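Nitrogenase molybdenum-iron protein beta chain (Clostridium pasteurianum, PDB 4WES) forms, with its alpha chain, the molybdenum-iron component of nitrogenase, which reduces dinitrogen to ammonium, and shares an [8Fe-7S] cluster with that chain. Local coordinates at residues B[54-62]-B[410-420]. Sequence-based numbering, arbitrary orientation.
With FE2 (Fe (II) ion), chain J.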
loop_
_atom_site.group_PDB
_atom_site.type_symbol
_atom_site.label_atom_id
_atom_site.label_comp_id
_atom_site.label_asym_id
_atom_site.label_seq_id
_atom_site.Cartn_x
_atom_site.Cartn_y
_atom_site.Cartn_z
ATOM N N THR B 54 -24.847 10.374 -1.487
ATOM C CA THR B 54 -23.528 10.919 -1.771
ATOM C C THR B 54 -22.426 10.169 -1.091
ATOM O O THR B 54 -21.373 9.892 -1.701
ATOM C CB THR B 54 -23.501 12.430 -1.426
ATOM O OG1 THR B 54 -24.351 13.120 -2.359
ATOM C CG2 THR B 54 -22.119 13.016 -1.486
ATOM N N VAL B 55 -22.587 9.862 0.201
ATOM C CA VAL B 55 -21.489 9.199 0.911
ATOM C C VAL B 55 -21.240 7.813 0.297
ATOM O O VAL B 55 -20.108 7.363 0.204
ATOM C CB VAL B 55 -21.698 9.170 2.433
ATOM C CG1 VAL B 55 -22.834 8.261 2.826
ATOM C CG2 VAL B 55 -20.417 8.771 3.147
ATOM N N LEU B 56 -22.311 7.116 -0.094
ATOM C CA LEU B 56 -22.138 5.823 -0.744
ATOM C C LEU B 56 -21.363 5.951 -2.058
ATOM O O LEU B 56 -20.482 5.115 -2.320
ATOM C CB LEU B 56 -23.493 5.171 -0.953
ATOM C CG LEU B 56 -24.224 4.736 0.331
ATOM C CD1 LEU B 56 -25.636 4.272 0.009
ATOM C CD2 LEU B 56 -23.464 3.630 1.066
ATOM N N SER B 57 -21.671 6.956 -2.875
ATOM C CA SER B 57 -20.909 7.140 -4.107
ATOM C C SER B 57 -19.462 7.532 -3.830
ATOM O O SER B 57 -18.557 7.100 -4.567
ATOM C CB SER B 57 -21.553 8.180 -5.004
ATOM O OG SER B 57 -22.769 7.712 -5.556
ATOM N N ARG B 58 -19.221 8.347 -2.800
ATOM C CA ARG B 58 -17.838 8.721 -2.473
ATOM C C ARG B 58 -16.993 7.540 -2.003
ATOM O O ARG B 58 -15.780 7.500 -2.241
ATOM C CB ARG B 58 -17.835 9.840 -1.409
ATOM C CG ARG B 58 -18.302 11.153 -1.939
ATOM C CD ARG B 58 -18.482 12.188 -0.808
ATOM N NE ARG B 58 -18.723 13.526 -1.356
ATOM C CZ ARG B 58 -19.276 14.525 -0.668
ATOM N NH1 ARG B 58 -19.529 14.388 0.635
ATOM N NH2 ARG B 58 -19.547 15.654 -1.296
ATOM N N HIS B 59 -17.617 6.603 -1.286
ATOM C CA HIS B 59 -16.948 5.415 -0.776
ATOM C C HIS B 59 -16.704 4.410 -1.901
ATOM O O HIS B 59 -15.597 3.914 -2.067
ATOM C CB HIS B 59 -17.799 4.811 0.365
ATOM C CG HIS B 59 -17.266 3.533 0.918
ATOM N ND1 HIS B 59 -16.538 3.464 2.079
ATOM C CD2 HIS B 59 -17.475 2.264 0.512
ATOM C CE1 HIS B 59 -16.279 2.200 2.329
ATOM N NE2 HIS B 59 -16.836 1.458 1.398
ATOM N N PHE B 60 -17.747 4.071 -2.650
ATOM C CA PHE B 60 -17.677 2.975 -3.625
ATOM C C PHE B 60 -17.266 3.421 -5.022
ATOM O O PHE B 60 -16.969 2.547 -5.853
ATOM C CB PHE B 60 -19.034 2.267 -3.691
ATOM C CG PHE B 60 -19.313 1.426 -2.488
ATOM C CD1 PHE B 60 -18.578 0.271 -2.266
ATOM C CD2 PHE B 60 -20.305 1.765 -1.567
ATOM C CE1 PHE B 60 -18.784 -0.503 -1.133
ATOM C CE2 PHE B 60 -20.518 0.980 -0.441
ATOM C CZ PHE B 60 -19.743 -0.152 -0.226
ATOM N N LYS B 61 -17.279 4.717 -5.306
ATOM C CA LYS B 61 -17.070 5.226 -6.661
ATOM C C LYS B 61 -18.058 4.525 -7.601
ATOM O O LYS B 61 -17.697 4.062 -8.683
ATOM C CB LYS B 61 -15.615 5.092 -7.132
ATOM C CG LYS B 61 -14.594 5.622 -6.136
ATOM C CD LYS B 61 -14.807 7.042 -5.667
ATOM C CE LYS B 61 -13.614 7.531 -4.855
ATOM N NZ LYS B 61 -13.982 8.763 -4.070
ATOM N N GLU B 62 -19.320 4.521 -7.189
ATOM C CA GLU B 62 -20.423 3.870 -7.908
ATOM C C GLU B 62 -21.653 4.726 -7.777
ATOM O O GLU B 62 -21.780 5.489 -6.807
ATOM C CB GLU B 62 -20.748 2.494 -7.331
ATOM C CG GLU B 62 -19.703 1.402 -7.563
ATOM C CD GLU B 62 -19.695 1.003 -9.022
ATOM O OE1 GLU B 62 -20.541 0.131 -9.389
ATOM O OE2 GLU B 62 -18.856 1.517 -9.815
ATOM N N GLY B 410 -13.124 0.147 7.231
ATOM C CA GLY B 410 -14.486 0.494 7.613
ATOM C C GLY B 410 -15.124 1.481 6.673
ATOM O O GLY B 410 -15.043 1.341 5.459
ATOM N N PHE B 411 -15.824 2.471 7.233
ATOM C CA PHE B 411 -16.753 3.291 6.459
ATOM C C PHE B 411 -16.836 4.700 7.027
ATOM O O PHE B 411 -16.999 4.829 8.243
ATOM C CB PHE B 411 -18.156 2.647 6.517
ATOM C CG PHE B 411 -19.240 3.466 5.853
ATOM C CD1 PHE B 411 -19.409 3.444 4.506
ATOM C CD2 PHE B 411 -20.104 4.214 6.604
ATOM C CE1 PHE B 411 -20.403 4.211 3.902
ATOM C CE2 PHE B 411 -21.093 4.957 6.041
ATOM C CZ PHE B 411 -21.231 4.983 4.688
ATOM N N PRO B 412 -16.826 5.719 6.176
ATOM C CA PRO B 412 -16.542 5.669 4.739
ATOM C C PRO B 412 -15.054 5.824 4.435
ATOM O O PRO B 412 -14.347 6.569 5.115
ATOM C CB PRO B 412 -17.337 6.865 4.200
ATOM C CG PRO B 412 -17.314 7.833 5.291
ATOM C CD PRO B 412 -17.256 7.071 6.591
ATOM N N ILE B 413 -14.622 5.117 3.385
ATOM C CA ILE B 413 -13.291 5.269 2.810
ATOM C C ILE B 413 -13.532 5.926 1.460
ATOM O O ILE B 413 -14.062 5.283 0.547
ATOM C CB ILE B 413 -12.557 3.927 2.655
ATOM C CG1 ILE B 413 -12.406 3.214 4.012
ATOM C CG2 ILE B 413 -11.226 4.160 2.001
ATOM C CD1 ILE B 413 -11.936 1.783 3.856
ATOM N N MET B 414 -13.164 7.206 1.350
ATOM C CA MET B 414 -13.608 8.053 0.233
ATOM C C MET B 414 -12.431 8.582 -0.585
ATOM O O MET B 414 -12.668 9.412 -1.462
ATOM C CB MET B 414 -14.427 9.239 0.745
ATOM C CG MET B 414 -15.661 8.779 1.506
ATOM S SD MET B 414 -16.715 10.101 2.087
ATOM C CE MET B 414 -15.712 10.831 3.377
ATOM N N ASP B 415 -11.227 8.090 -0.330
ATOM C CA ASP B 415 -10.050 8.717 -0.887
ATOM C C ASP B 415 -9.092 7.750 -1.559
ATOM O O ASP B 415 -7.979 8.146 -1.865
ATOM C CB ASP B 415 -9.324 9.577 0.165
ATOM C CG ASP B 415 -8.933 8.835 1.435
ATOM O OD1 ASP B 415 -9.455 7.715 1.697
ATOM O OD2 ASP B 415 -8.078 9.392 2.158
ATOM N N ARG B 416 -9.545 6.524 -1.823
ATOM C CA ARG B 416 -8.679 5.572 -2.539
ATOM C C ARG B 416 -9.542 4.770 -3.531
ATOM O O ARG B 416 -10.767 4.691 -3.392
ATOM C CB ARG B 416 -7.932 4.656 -1.606
ATOM C CG ARG B 416 -6.874 5.341 -0.728
ATOM C CD ARG B 416 -5.707 5.897 -1.556
ATOM N NE ARG B 416 -4.610 6.448 -0.770
ATOM C CZ ARG B 416 -4.572 7.697 -0.320
ATOM N NH1 ARG B 416 -5.564 8.543 -0.481
ATOM N NH2 ARG B 416 -3.500 8.136 0.337
ATOM N N TYR B 417 -8.880 4.161 -4.480
ATOM C CA TYR B 417 -9.565 3.473 -5.588
ATOM C C TYR B 417 -9.280 1.995 -5.537
ATOM O O TYR B 417 -8.145 1.551 -5.574
ATOM C CB TYR B 417 -9.108 4.041 -6.928
ATOM C CG TYR B 417 -9.639 5.443 -7.077
ATOM C CD1 TYR B 417 -10.806 5.687 -7.726
ATOM C CD2 TYR B 417 -8.972 6.550 -6.532
ATOM C CE1 TYR B 417 -11.353 6.929 -7.848
ATOM C CE2 TYR B 417 -9.523 7.807 -6.615
ATOM C CZ TYR B 417 -10.702 8.024 -7.275
ATOM O OH TYR B 417 -11.283 9.261 -7.413
ATOM N N GLY B 418 -10.353 1.197 -5.507
ATOM C CA GLY B 418 -10.257 -0.251 -5.543
ATOM C C GLY B 418 -10.332 -0.960 -4.218
ATOM O O GLY B 418 -10.368 -2.207 -4.177
ATOM N N HIS B 419 -10.398 -0.217 -3.116
ATOM C CA HIS B 419 -10.398 -0.819 -1.790
ATOM C C HIS B 419 -11.606 -1.730 -1.622
ATOM O O HIS B 419 -11.525 -2.742 -0.923
ATOM C CB HIS B 419 -10.343 0.248 -0.690
ATOM C CG HIS B 419 -11.524 1.153 -0.644
ATOM N ND1 HIS B 419 -12.668 0.814 0.032
ATOM C CD2 HIS B 419 -11.751 2.375 -1.190
ATOM C CE1 HIS B 419 -13.554 1.784 -0.103
ATOM N NE2 HIS B 419 -13.026 2.741 -0.836
ATOM N N TYR B 420 -12.690 -1.379 -2.293
ATOM C CA TYR B 420 -13.958 -2.079 -2.186
ATOM C C TYR B 420 -13.961 -3.424 -2.928
ATOM O O TYR B 420 -14.934 -4.160 -2.842
ATOM C CB TYR B 420 -15.136 -1.174 -2.661
ATOM C CG TYR B 420 -14.700 -0.284 -3.777
ATOM C CD1 TYR B 420 -14.341 1.034 -3.510
ATOM C CD2 TYR B 420 -14.553 -0.740 -5.087
ATOM C CE1 TYR B 420 -13.819 1.850 -4.486
ATOM C CE2 TYR B 420 -14.053 0.070 -6.074
ATOM C CZ TYR B 420 -13.664 1.368 -5.778
ATOM O OH TYR B 420 -13.083 2.180 -6.705
HETATM FE FE FE2 J . -17.105 2.545 -9.973
HETATM O O HOH W 1 -16.367 1.453 -8.306
HETATM O O HOH W 2 -17.919 3.558 -11.582
#
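The imidazole of His59 is held between Phe411 and His419 at the C-terminal end of helix 46-60. His419 turns its ring edge, through CE1, toward one face of His59, CE1 lying 3.6 Å from His59 NE2, with the planes nearly perpendicular (83°); over the opposite face lies Phe411 CD1, its ring turned obliquely. With CG anti to the backbone N (chi1 176°), His59 reaches the loop backbone, where Ile413 N donates an almost straight bond to His59 ND1 (2.8 Å, 170°). That bond, with the rings on the two faces, should restrict rotation of the imidazole. Val55 CG2 packs on CB of Pro412, a residue preceded by a cis peptide bond, while Met414 SD rests against Arg58 CB (3.7 Å). Lys61, bent at chi2, runs back across the helix end, passes CE beside Tyr417 CE1 and gives NZ to two carbonyls, Arg58 O (2.9 Å) and Met414 O (3.0 Å), the latter approached from above its plane. The Tyr420 ring lays one face over Phe60 O. Lys61, the first residue to leave the helix, with positive phi, binds the iron(II) ion through its carbonyl O at 2.1 Å beside Glu62 OE2; two waters, with Asp301 and Asp305 of the second beta subunit, complete this inter-subunit metal site of the nitrogenase tetramer.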